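Long-range contacts in avidin-related protein 4/5 (PDB 1Y55), which binds biotin with high affinity, as a thermostable tetrameric relative of avidin from chicken: residues L14-T19 and G31-A36; P60-T65 and G79-D84; V90-W95 and Y115-R120. The protein carries 1 engineered substitution. All coordinates share one frame; numbering follows the deposited sequence.

Interaction 1 (L14-T19 and G31-A36); sequences LGSIMT and GTYLTA. With BTN (biotin), chain C.
Met18 and Tyr33 share the inner face of the sheet, and their first torsions steer the groups together: Met18 CG stands between its backbone N and carbonyl carbon (chi1 63°), while the Tyr33 ring swings opposite its own N (chi1 -159°). Met18 CB lies 3.6 Å from Tyr33 CD2, and the sulfur sits obliquely beside the ring, a Met-aromatic contact; a long, flexible methionine suits this interior position among rings such as Phe118. Ser16 OG accepts a straight bond from Ala36 N (2.9 Å) and gives its proton to biotin O3 (2.7 Å). Tyr33 OH donates to the same O3, also at 2.7 Å, so two hydroxyls grip the ureido oxygen, with Asn12 as a further donor. This is the antiparallel hairpin of strands 17-20 and 28-34 in the avidin barrel, its end opening into the biotin pocket. There biotin N2 donates almost linearly to Thr35 OG1 at 2.9 Å, and this hydroxyl is also hydrogen-bonded to the Val37 carbonyl. On the face of Ile17 and Leu34, the side chains of Thr19 and Thr32 lie alongside each other, and one water joins their OG1 atoms; Thr19 OG1 is also bonded to Lys9. Leu34 N reaches Ile17 O at 2.8 Å.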
loop_
_atom_site.group_PDB
_atom_site.type_symbol
_atom_site.label_atom_id
_atom_site.label_comp_id
_atom_site.label_asym_id
_atom_site.label_seq_id
_atom_site.Cartn_x
_atom_site.Cartn_y
_atom_site.Cartn_z
ATOM N N LEU A 14 -18.123 1.116 -3.765
ATOM C CA LEU A 14 -18.541 2.164 -2.844
ATOM C C LEU A 14 -19.680 3.001 -3.407
ATOM O O LEU A 14 -20.189 3.874 -2.711
ATOM C CB LEU A 14 -17.360 3.082 -2.500
ATOM C CG LEU A 14 -16.134 2.416 -1.894
ATOM C CD1 LEU A 14 -14.998 3.418 -1.703
ATOM C CD2 LEU A 14 -16.465 1.724 -0.599
ATOM N N GLY A 15 -20.058 2.768 -4.661
ATOM C CA GLY A 15 -21.092 3.533 -5.328
ATOM C C GLY A 15 -20.581 4.712 -6.143
ATOM O O GLY A 15 -21.374 5.428 -6.739
ATOM N N SER A 16 -19.269 4.956 -6.168
ATOM C CA SER A 16 -18.727 6.034 -6.981
ATOM C C SER A 16 -18.942 5.754 -8.452
ATOM O O SER A 16 -19.024 4.599 -8.855
ATOM C CB SER A 16 -17.244 6.187 -6.701
ATOM O OG SER A 16 -17.034 6.470 -5.337
ATOM N N ILE A 17 -19.004 6.815 -9.247
ATOM C CA ILE A 17 -19.188 6.718 -10.692
ATOM C C ILE A 17 -18.033 7.398 -11.391
ATOM O O ILE A 17 -17.631 8.479 -11.006
ATOM C CB ILE A 17 -20.502 7.374 -11.146
ATOM C CG1 ILE A 17 -21.681 6.702 -10.470
ATOM C CG2 ILE A 17 -20.633 7.344 -12.669
ATOM C CD1 ILE A 17 -22.987 7.390 -10.767
ATOM N N MET A 18 -17.497 6.787 -12.442
ATOM C CA MET A 18 -16.581 7.524 -13.291
ATOM C C MET A 18 -16.969 7.330 -14.740
ATOM O O MET A 18 -17.520 6.309 -15.146
ATOM C CB MET A 18 -15.134 7.180 -13.061
ATOM C CG MET A 18 -14.823 5.801 -13.375
ATOM S SD MET A 18 -12.957 5.527 -13.260
ATOM C CE MET A 18 -12.911 3.858 -13.807
ATOM N N THR A 19 -16.645 8.346 -15.521
ATOM C CA THR A 19 -16.934 8.391 -16.931
ATOM C C THR A 19 -15.633 8.671 -17.652
ATOM O O THR A 19 -14.980 9.669 -17.399
ATOM C CB THR A 19 -17.934 9.495 -17.227
ATOM O OG1 THR A 19 -19.098 9.324 -16.399
ATOM C CG2 THR A 19 -18.433 9.397 -18.672
ATOM N N GLY A 31 -11.419 11.915 -18.232
ATOM C CA GLY A 31 -12.736 11.599 -17.762
ATOM C C GLY A 31 -13.083 12.394 -16.529
ATOM O O GLY A 31 -12.418 13.358 -16.159
ATOM N N THR A 32 -14.159 11.967 -15.889
ATOM C CA THR A 32 -14.617 12.567 -14.639
ATOM C C THR A 32 -14.919 11.471 -13.628
ATOM O O THR A 32 -15.196 10.325 -13.979
ATOM C CB THR A 32 -15.857 13.437 -14.835
ATOM O OG1 THR A 32 -16.931 12.603 -15.290
ATOM C CG2 THR A 32 -15.641 14.531 -15.876
ATOM N N TYR A 33 -14.860 11.865 -12.365
ATOM C CA TYR A 33 -15.026 10.952 -11.250
ATOM C C TYR A 33 -15.942 11.622 -10.231
ATOM O O TYR A 33 -15.641 12.731 -9.788
ATOM C CB TYR A 33 -13.664 10.631 -10.620
ATOM C CG TYR A 33 -13.627 9.352 -9.822
ATOM C CD1 TYR A 33 -14.175 9.277 -8.544
ATOM C CD2 TYR A 33 -13.037 8.209 -10.336
ATOM C CE1 TYR A 33 -14.135 8.094 -7.806
ATOM C CE2 TYR A 33 -12.993 7.035 -9.608
ATOM C CZ TYR A 33 -13.547 6.975 -8.350
ATOM O OH TYR A 33 -13.487 5.779 -7.678
ATOM N N LEU A 34 -17.037 10.949 -9.874
ATOM C CA LEU A 34 -17.955 11.411 -8.835
ATOM C C LEU A 34 -17.847 10.411 -7.680
ATOM O O LEU A 34 -18.385 9.307 -7.741
ATOM C CB LEU A 34 -19.390 11.511 -9.356
ATOM C CG LEU A 34 -20.371 12.135 -8.376
ATOM C CD1 LEU A 34 -19.990 13.559 -8.015
ATOM C CD2 LEU A 34 -21.775 12.095 -8.948
ATOM N N THR A 35 -17.075 10.776 -6.666
ATOM C CA THR A 35 -16.912 9.892 -5.531
ATOM C C THR A 35 -18.163 9.878 -4.662
ATOM O O THR A 35 -18.794 10.912 -4.449
ATOM C CB THR A 35 -15.670 10.235 -4.706
ATOM O OG1 THR A 35 -15.559 9.264 -3.649
ATOM C CG2 THR A 35 -15.710 11.644 -4.096
ATOM N N ALA A 36 -18.517 8.692 -4.160
ATOM C CA ALA A 36 -19.635 8.572 -3.236
ATOM C C ALA A 36 -19.259 9.003 -1.821
ATOM O O ALA A 36 -20.147 9.330 -1.022
ATOM C CB ALA A 36 -20.139 7.146 -3.213
HETATM C C11 BTN C . -11.215 13.711 -0.530
HETATM O O11 BTN C . -11.773 12.962 0.467
HETATM O O12 BTN C . -10.660 14.855 -0.284
HETATM C C10 BTN C . -11.222 13.259 -1.923
HETATM C C9 BTN C . -12.129 12.088 -2.216
HETATM C C8 BTN C . -11.433 10.748 -1.994
HETATM C C7 BTN C . -12.367 9.576 -2.318
HETATM C C2 BTN C . -11.654 8.196 -2.289
HETATM S S1 BTN C . -10.515 7.908 -3.612
HETATM C C6 BTN C . -10.378 6.196 -3.063
HETATM C C5 BTN C . -11.802 5.768 -2.716
HETATM N N1 BTN C . -12.545 5.269 -3.858
HETATM C C3 BTN C . -13.570 6.059 -4.134
HETATM O O3 BTN C . -14.406 5.835 -5.134
HETATM N N2 BTN C . -13.652 7.075 -3.299
HETATM C C4 BTN C . -12.614 7.000 -2.283
HETATM O O HOH W 1 -18.507 10.545 -13.983
#

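Interaction 2 (P60-T65 and G79-D84); sequences PTFGFT and GQCFID
Three backbone hydrogen bonds join Pro60-Thr65 to Gly79-Asp84: Cys81 N to Pro60 O and Phe62 N to Gly79 O, each 3.0 Å, and Gly79 N to Phe62 O at 3.1 Å. The last two form the hydrogen-bonded pair Phe62-Gly79 of an antiparallel hairpin, strands 61-67 and 74-83 of the avidin beta barrel. The short strand axes lie at 130°, and the two segments overlap only at Pro60-Phe62 and Gly79-Cys81; past Phe62 the ladder continues with Phe64 and Phe77. Proline, which has no N-H to give, suits the start of the strand, where its carbonyl does the bonding: Pro60 O takes the Cys81 amide and a CA-H contact from Gln80. Inside the barrel the Phe62 ring folds back over its partner, its CG held between the backbone N and carbonyl carbon (chi1 61°). Gly79 is suited to lie beneath it: Gly79 CA makes a CH-pi contact over the ring face, 4.3 Å from the centroid, and a side chain here would crowd the ring. Leu6, Leu91 and Thr93 also pack against Phe62. On the other side of the sheet Thr61 and Gln80 face a neighbouring subunit, Thr61 touching its Thr74. Cys81, probably disulfide-bonded to Cys4 as in avidin, sets its sulfur between ring and proline: Cys81 SG lies 3.6 Å from Phe62 CD2 and 3.7 Å from Pro60 CG.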
loop_
_atom_site.group_PDB
_atom_site.type_symbol
_atom_site.label_atom_id
_atom_site.label_comp_id
_atom_site.label_asym_id
_atom_site.label_seq_id
_atom_site.Cartn_x
_atom_site.Cartn_y
_atom_site.Cartn_z
ATOM N N PRO A 60 -5.911 -4.935 -20.636
ATOM C CA PRO A 60 -4.813 -4.009 -20.338
ATOM C C PRO A 60 -4.706 -3.636 -18.874
ATOM O O PRO A 60 -5.723 -3.521 -18.176
ATOM C CB PRO A 60 -5.180 -2.767 -21.154
ATOM C CG PRO A 60 -6.668 -2.817 -21.206
ATOM C CD PRO A 60 -6.989 -4.271 -21.399
ATOM N N THR A 61 -3.478 -3.388 -18.438
ATOM C CA THR A 61 -3.270 -2.631 -17.207
ATOM C C THR A 61 -3.406 -1.123 -17.551
ATOM O O THR A 61 -3.308 -0.685 -18.713
ATOM C CB THR A 61 -1.965 -2.955 -16.577
ATOM O OG1 THR A 61 -1.742 -4.333 -16.270
ATOM C CG2 THR A 61 -0.870 -2.322 -17.251
ATOM N N PHE A 62 -3.603 -0.326 -16.510
ATOM C CA PHE A 62 -3.830 1.106 -16.664
ATOM C C PHE A 62 -3.546 1.803 -15.341
ATOM O O PHE A 62 -3.455 1.162 -14.282
ATOM C CB PHE A 62 -5.285 1.390 -17.119
ATOM C CG PHE A 62 -6.314 0.909 -16.147
ATOM C CD1 PHE A 62 -6.656 1.691 -15.038
ATOM C CD2 PHE A 62 -6.892 -0.347 -16.276
ATOM C CE1 PHE A 62 -7.559 1.216 -14.090
ATOM C CE2 PHE A 62 -7.813 -0.793 -15.357
ATOM C CZ PHE A 62 -8.141 -0.019 -14.270
ATOM N N GLY A 63 -3.457 3.123 -15.412
ATOM C CA GLY A 63 -3.415 3.975 -14.243
ATOM C C GLY A 63 -4.116 5.280 -14.556
ATOM O O GLY A 63 -4.209 5.680 -15.730
ATOM N N PHE A 64 -4.618 5.962 -13.522
ATOM C CA PHE A 64 -5.115 7.307 -13.682
ATOM C C PHE A 64 -4.990 8.076 -12.382
ATOM O O PHE A 64 -4.918 7.508 -11.300
ATOM C CB PHE A 64 -6.549 7.354 -14.272
ATOM C CG PHE A 64 -7.627 6.676 -13.452
ATOM C CD1 PHE A 64 -8.326 7.371 -12.466
ATOM C CD2 PHE A 64 -7.981 5.369 -13.714
ATOM C CE1 PHE A 64 -9.343 6.761 -11.754
ATOM C CE2 PHE A 64 -8.999 4.766 -12.990
ATOM C CZ PHE A 64 -9.669 5.474 -12.013
ATOM N N THR A 65 -4.988 9.396 -12.528
ATOM C CA THR A 65 -4.957 10.355 -11.440
ATOM C C THR A 65 -6.270 11.098 -11.405
ATOM O O THR A 65 -6.748 11.558 -12.449
ATOM C CB THR A 65 -3.821 11.365 -11.700
ATOM O OG1 THR A 65 -2.561 10.689 -11.717
ATOM C CG2 THR A 65 -3.743 12.407 -10.593
ATOM N N GLY A 79 -4.749 -0.653 -12.105
ATOM C CA GLY A 79 -5.411 -1.932 -12.146
ATOM C C GLY A 79 -5.393 -2.535 -13.522
ATOM O O GLY A 79 -4.582 -2.163 -14.380
ATOM N N GLN A 80 -6.301 -3.488 -13.709
ATOM C CA GLN A 80 -6.402 -4.235 -14.956
ATOM C C GLN A 80 -7.871 -4.421 -15.304
ATOM O O GLN A 80 -8.711 -4.600 -14.426
ATOM C CB GLN A 80 -5.660 -5.581 -14.834
ATOM C CG GLN A 80 -5.552 -6.365 -16.132
ATOM C CD GLN A 80 -4.605 -7.564 -16.083
ATOM O OE1 GLN A 80 -4.438 -8.239 -17.135
ATOM N NE2 GLN A 80 -4.010 -7.852 -14.980
ATOM N N CYS A 81 -8.165 -4.364 -16.606
ATOM C CA CYS A 81 -9.507 -4.678 -17.117
ATOM C C CYS A 81 -9.527 -6.131 -17.541
ATOM O O CYS A 81 -8.749 -6.541 -18.409
ATOM C CB CYS A 81 -9.883 -3.824 -18.313
ATOM S SG CYS A 81 -9.077 -2.256 -18.424
ATOM N N PHE A 82 -10.399 -6.906 -16.915
ATOM C CA PHE A 82 -10.592 -8.300 -17.253
ATOM C C PHE A 82 -11.896 -8.474 -18.018
ATOM O O PHE A 82 -12.896 -7.833 -17.710
ATOM C CB PHE A 82 -10.639 -9.155 -15.988
ATOM C CG PHE A 82 -9.357 -9.190 -15.245
ATOM C CD1 PHE A 82 -8.295 -9.931 -15.727
ATOM C CD2 PHE A 82 -9.195 -8.486 -14.065
ATOM C CE1 PHE A 82 -7.091 -9.957 -15.043
ATOM C CE2 PHE A 82 -7.998 -8.523 -13.369
ATOM C CZ PHE A 82 -6.946 -9.269 -13.858
ATOM N N ILE A 83 -11.866 -9.371 -19.000
ATOM C CA ILE A 83 -13.041 -9.810 -19.745
ATOM C C ILE A 83 -13.300 -11.282 -19.429
ATOM O O ILE A 83 -12.438 -12.118 -19.654
ATOM C CB ILE A 83 -12.826 -9.714 -21.281
ATOM C CG1 ILE A 83 -12.321 -8.341 -21.713
ATOM C CG2 ILE A 83 -14.114 -10.066 -22.024
ATOM C CD1 ILE A 83 -11.599 -8.368 -23.061
ATOM N N ASP A 84 -14.484 -11.541 -18.882
ATOM C CA ASP A 84 -15.080 -12.854 -18.581
ATOM C C ASP A 84 -15.270 -13.723 -19.803
ATOM O O ASP A 84 -15.278 -13.231 -20.919
ATOM C CB ASP A 84 -16.555 -12.635 -18.174
ATOM C CG ASP A 84 -16.849 -12.939 -16.754
ATOM O OD1 ASP A 84 -17.940 -12.490 -16.349
ATOM O OD2 ASP A 84 -16.116 -13.594 -15.979
#

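Interaction 3 (V90-W95 and Y115-R120); sequences VLKTMW and YNNFTR. With BTN (biotin), chain C.
Over one face of the Trp95 indole lies biotin, its C6 only 3.2 Å from Trp95 CE2; at the indole edge Trp95 NE1 gives a weak hydrogen bond to Tyr115 O, 3.1 Å away. The Asn116 amide, turned 28° from the indole plane, presents OD1 to biotin N1 in a nearly straight bond of 2.8 Å. Asn116 ND2 is engaged by Asn13, which helps fix the amide so that its oxygen faces the ureido N-H. With an alanine here in place of Trp95, the thiophane ring of biotin would probably lose its flat apolar wall, and Tyr115 O its weak indole donor. The Phe118 ring meets Thr93 OG1 at its edge, in plane, while Leu91 CB packs on Phe118 CB. Threonine suits position 93 because its hydroxyl, between backbone N and carbonyl carbon (chi1 75°), reaches across to Asn116 O at 2.7 Å, and that carbonyl also accepts Thr93 N. On the opposite face Lys92, bent at chi2 and chi3, brings NZ to Asn117 OD1 at 2.8 Å, approaching from above the amide's carbonyl plane; NZ also bonds Tyr115 OH of a neighbouring subunit, where the two Tyr115 rings stack. Paired strands 89-98 and 111-120 thus present opposite faces, one to the biotin pocket in the avidin barrel and the other to the tetramer interface.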
loop_
_atom_site.group_PDB
_atom_site.type_symbol
_atom_site.label_atom_id
_atom_site.label_comp_id
_atom_site.label_asym_id
_atom_site.label_seq_id
_atom_site.Cartn_x
_atom_site.Cartn_y
_atom_site.Cartn_z
ATOM N N VAL A 90 -14.649 -6.239 -15.851
ATOM C CA VAL A 90 -14.442 -5.771 -14.487
ATOM C C VAL A 90 -13.099 -5.064 -14.447
ATOM O O VAL A 90 -12.112 -5.554 -14.997
ATOM C CB VAL A 90 -14.421 -6.954 -13.473
ATOM C CG1 VAL A 90 -14.036 -6.489 -12.066
ATOM C CG2 VAL A 90 -15.766 -7.683 -13.438
ATOM N N LEU A 91 -13.061 -3.917 -13.779
ATOM C CA LEU A 91 -11.785 -3.293 -13.421
ATOM C C LEU A 91 -11.456 -3.657 -11.987
ATOM O O LEU A 91 -12.226 -3.342 -11.077
ATOM C CB LEU A 91 -11.794 -1.773 -13.544
ATOM C CG LEU A 91 -12.395 -1.169 -14.803
ATOM C CD1 LEU A 91 -12.308 0.338 -14.750
ATOM C CD2 LEU A 91 -11.712 -1.715 -16.046
ATOM N N LYS A 92 -10.314 -4.303 -11.781
ATOM C CA LYS A 92 -9.773 -4.540 -10.449
ATOM C C LYS A 92 -8.710 -3.475 -10.226
ATOM O O LYS A 92 -7.790 -3.356 -11.029
ATOM C CB LYS A 92 -9.151 -5.937 -10.368
ATOM C CG LYS A 92 -10.141 -7.077 -10.560
ATOM C CD LYS A 92 -11.120 -7.222 -9.411
ATOM C CE LYS A 92 -10.478 -7.845 -8.177
ATOM N NZ LYS A 92 -11.442 -8.009 -7.066
ATOM N N THR A 93 -8.854 -2.681 -9.174
ATOM C CA THR A 93 -7.932 -1.591 -8.905
ATOM C C THR A 93 -7.495 -1.520 -7.460
ATOM O O THR A 93 -8.178 -1.985 -6.533
ATOM C CB THR A 93 -8.526 -0.201 -9.278
ATOM O OG1 THR A 93 -9.509 0.222 -8.320
ATOM C CG2 THR A 93 -9.162 -0.203 -10.647
ATOM N N MET A 94 -6.395 -0.814 -7.305
ATOM C CA MET A 94 -5.961 -0.359 -6.027
ATOM C C MET A 94 -5.537 1.080 -6.157
ATOM O O MET A 94 -5.142 1.541 -7.235
ATOM C CB MET A 94 -4.854 -1.270 -5.530
ATOM C CG MET A 94 -5.428 -2.664 -5.280
ATOM S SD MET A 94 -4.419 -3.774 -4.538
ATOM C CE MET A 94 -4.556 -2.802 -2.722
ATOM N N TRP A 95 -5.616 1.790 -5.039
ATOM C CA TRP A 95 -5.451 3.228 -5.055
ATOM C C TRP A 95 -4.603 3.703 -3.897
ATOM O O TRP A 95 -4.516 3.067 -2.840
ATOM C CB TRP A 95 -6.812 3.960 -5.085
ATOM C CG TRP A 95 -7.791 3.586 -4.019
ATOM C CD1 TRP A 95 -8.877 2.769 -4.167
ATOM C CD2 TRP A 95 -7.823 4.044 -2.654
ATOM N NE1 TRP A 95 -9.573 2.686 -2.987
ATOM C CE2 TRP A 95 -8.949 3.464 -2.046
ATOM C CE3 TRP A 95 -7.035 4.924 -1.901
ATOM C CZ2 TRP A 95 -9.294 3.717 -0.707
ATOM C CZ3 TRP A 95 -7.373 5.166 -0.566
ATOM C CH2 TRP A 95 -8.488 4.558 0.012
ATOM N N TYR A 115 -8.735 -0.449 -2.172
ATOM C CA TYR A 115 -9.100 -1.166 -3.389
ATOM C C TYR A 115 -10.384 -0.612 -3.953
ATOM O O TYR A 115 -11.157 0.039 -3.265
ATOM C CB TYR A 115 -9.265 -2.671 -3.143
ATOM C CG TYR A 115 -10.494 -3.106 -2.395
ATOM C CD1 TYR A 115 -11.640 -3.515 -3.078
ATOM C CD2 TYR A 115 -10.517 -3.156 -1.011
ATOM C CE1 TYR A 115 -12.756 -3.969 -2.401
ATOM C CE2 TYR A 115 -11.626 -3.617 -0.330
ATOM C CZ TYR A 115 -12.730 -4.034 -1.027
ATOM O OH TYR A 115 -13.814 -4.492 -0.320
ATOM N N ASN A 116 -10.674 -0.921 -5.207
ATOM C CA ASN A 116 -12.005 -0.729 -5.745
ATOM C C ASN A 116 -12.212 -1.651 -6.929
ATOM O O ASN A 116 -11.365 -1.741 -7.815
ATOM C CB ASN A 116 -12.260 0.711 -6.235
ATOM C CG ASN A 116 -12.666 1.688 -5.142
ATOM O OD1 ASN A 116 -12.048 2.746 -5.001
ATOM N ND2 ASN A 116 -13.749 1.387 -4.432
ATOM N N ASN A 117 -13.385 -2.268 -6.979
ATOM C CA ASN A 117 -13.818 -3.065 -8.113
ATOM C C ASN A 117 -14.862 -2.283 -8.874
ATOM O O ASN A 117 -15.804 -1.783 -8.269
ATOM C CB ASN A 117 -14.382 -4.383 -7.579
ATOM C CG ASN A 117 -13.358 -5.131 -6.713
ATOM O OD1 ASN A 117 -12.231 -5.278 -7.120
ATOM N ND2 ASN A 117 -13.748 -5.568 -5.525
ATOM N N PHE A 118 -14.685 -2.154 -10.191
ATOM C CA PHE A 118 -15.613 -1.394 -11.026
ATOM C C PHE A 118 -16.274 -2.327 -12.038
ATOM O O PHE A 118 -15.638 -3.220 -12.603
ATOM C CB PHE A 118 -14.922 -0.287 -11.849
ATOM C CG PHE A 118 -14.271 0.829 -11.048
ATOM C CD1 PHE A 118 -14.846 2.094 -11.007
ATOM C CD2 PHE A 118 -13.055 0.648 -10.410
ATOM C CE1 PHE A 118 -14.237 3.150 -10.329
ATOM C CE2 PHE A 118 -12.446 1.696 -9.732
ATOM C CZ PHE A 118 -13.030 2.948 -9.698
ATOM N N THR A 119 -17.554 -2.051 -12.301
ATOM C CA THR A 119 -18.281 -2.685 -13.391
ATOM C C THR A 119 -19.003 -1.604 -14.187
ATOM O O THR A 119 -19.178 -0.483 -13.734
ATOM C CB THR A 119 -19.280 -3.731 -12.869
ATOM O OG1 THR A 119 -20.161 -3.128 -11.921
ATOM C CG2 THR A 119 -18.571 -4.890 -12.146
ATOM N N ARG A 120 -19.410 -1.948 -15.401
ATOM C CA ARG A 120 -20.000 -0.959 -16.293
ATOM C C ARG A 120 -21.380 -0.536 -15.843
ATOM O O ARG A 120 -22.162 -1.330 -15.325
ATOM C CB ARG A 120 -20.067 -1.491 -17.731
ATOM C CG ARG A 120 -18.703 -1.528 -18.412
ATOM C CD ARG A 120 -18.799 -1.698 -19.923
ATOM N NE ARG A 120 -17.506 -1.785 -20.591
ATOM C CZ ARG A 120 -16.736 -0.747 -20.942
ATOM N NH1 ARG A 120 -15.588 -0.950 -21.567
ATOM N NH2 ARG A 120 -17.083 0.494 -20.644
HETATM C C11 BTN C . -11.215 13.711 -0.530
HETATM O O11 BTN C . -11.773 12.962 0.467
HETATM O O12 BTN C . -10.660 14.855 -0.284
HETATM C C10 BTN C . -11.222 13.259 -1.923
HETATM C C9 BTN C . -12.129 12.088 -2.216
HETATM C C8 BTN C . -11.433 10.748 -1.994
HETATM C C7 BTN C . -12.367 9.576 -2.318
HETATM C C2 BTN C . -11.654 8.196 -2.289
HETATM S S1 BTN C . -10.515 7.908 -3.612
HETATM C C6 BTN C . -10.378 6.196 -3.063
HETATM C C5 BTN C . -11.802 5.768 -2.716
HETATM N N1 BTN C . -12.545 5.269 -3.858
HETATM C C3 BTN C . -13.570 6.059 -4.134
HETATM O O3 BTN C . -14.406 5.835 -5.134
HETATM N N2 BTN C . -13.652 7.075 -3.299
HETATM C C4 BTN C . -12.614 7.000 -2.283
HETATM O O HOH W 2 -9.741 -4.368 -6.568
#

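How the interactions relate
All three contacts belong to one closed eight-stranded antiparallel barrel. Interactions 2 and 3 have centres about 8 Å apart and share a seam, since strands 74-83 and 89-98 are neighbours: Phe82 N lies 2.9 Å from Val90 O, probably hydrogen-bonded, and Cys81 SG packs on Leu91 CD2. Interactions 1 and 3, with centres about 11 Å apart, meet across the barrel interior, where Tyr33 OH is 3.5 Å from Phe118 CZ, and both touch biotin, together binding its ureido oxygen and both ureido nitrogens. Interaction 2 stands back from the ligand, the Phe62 side chain being about 12 Å away, yet reaches interaction 1 through Met18 SD, 3.5 Å from Phe64 CZ.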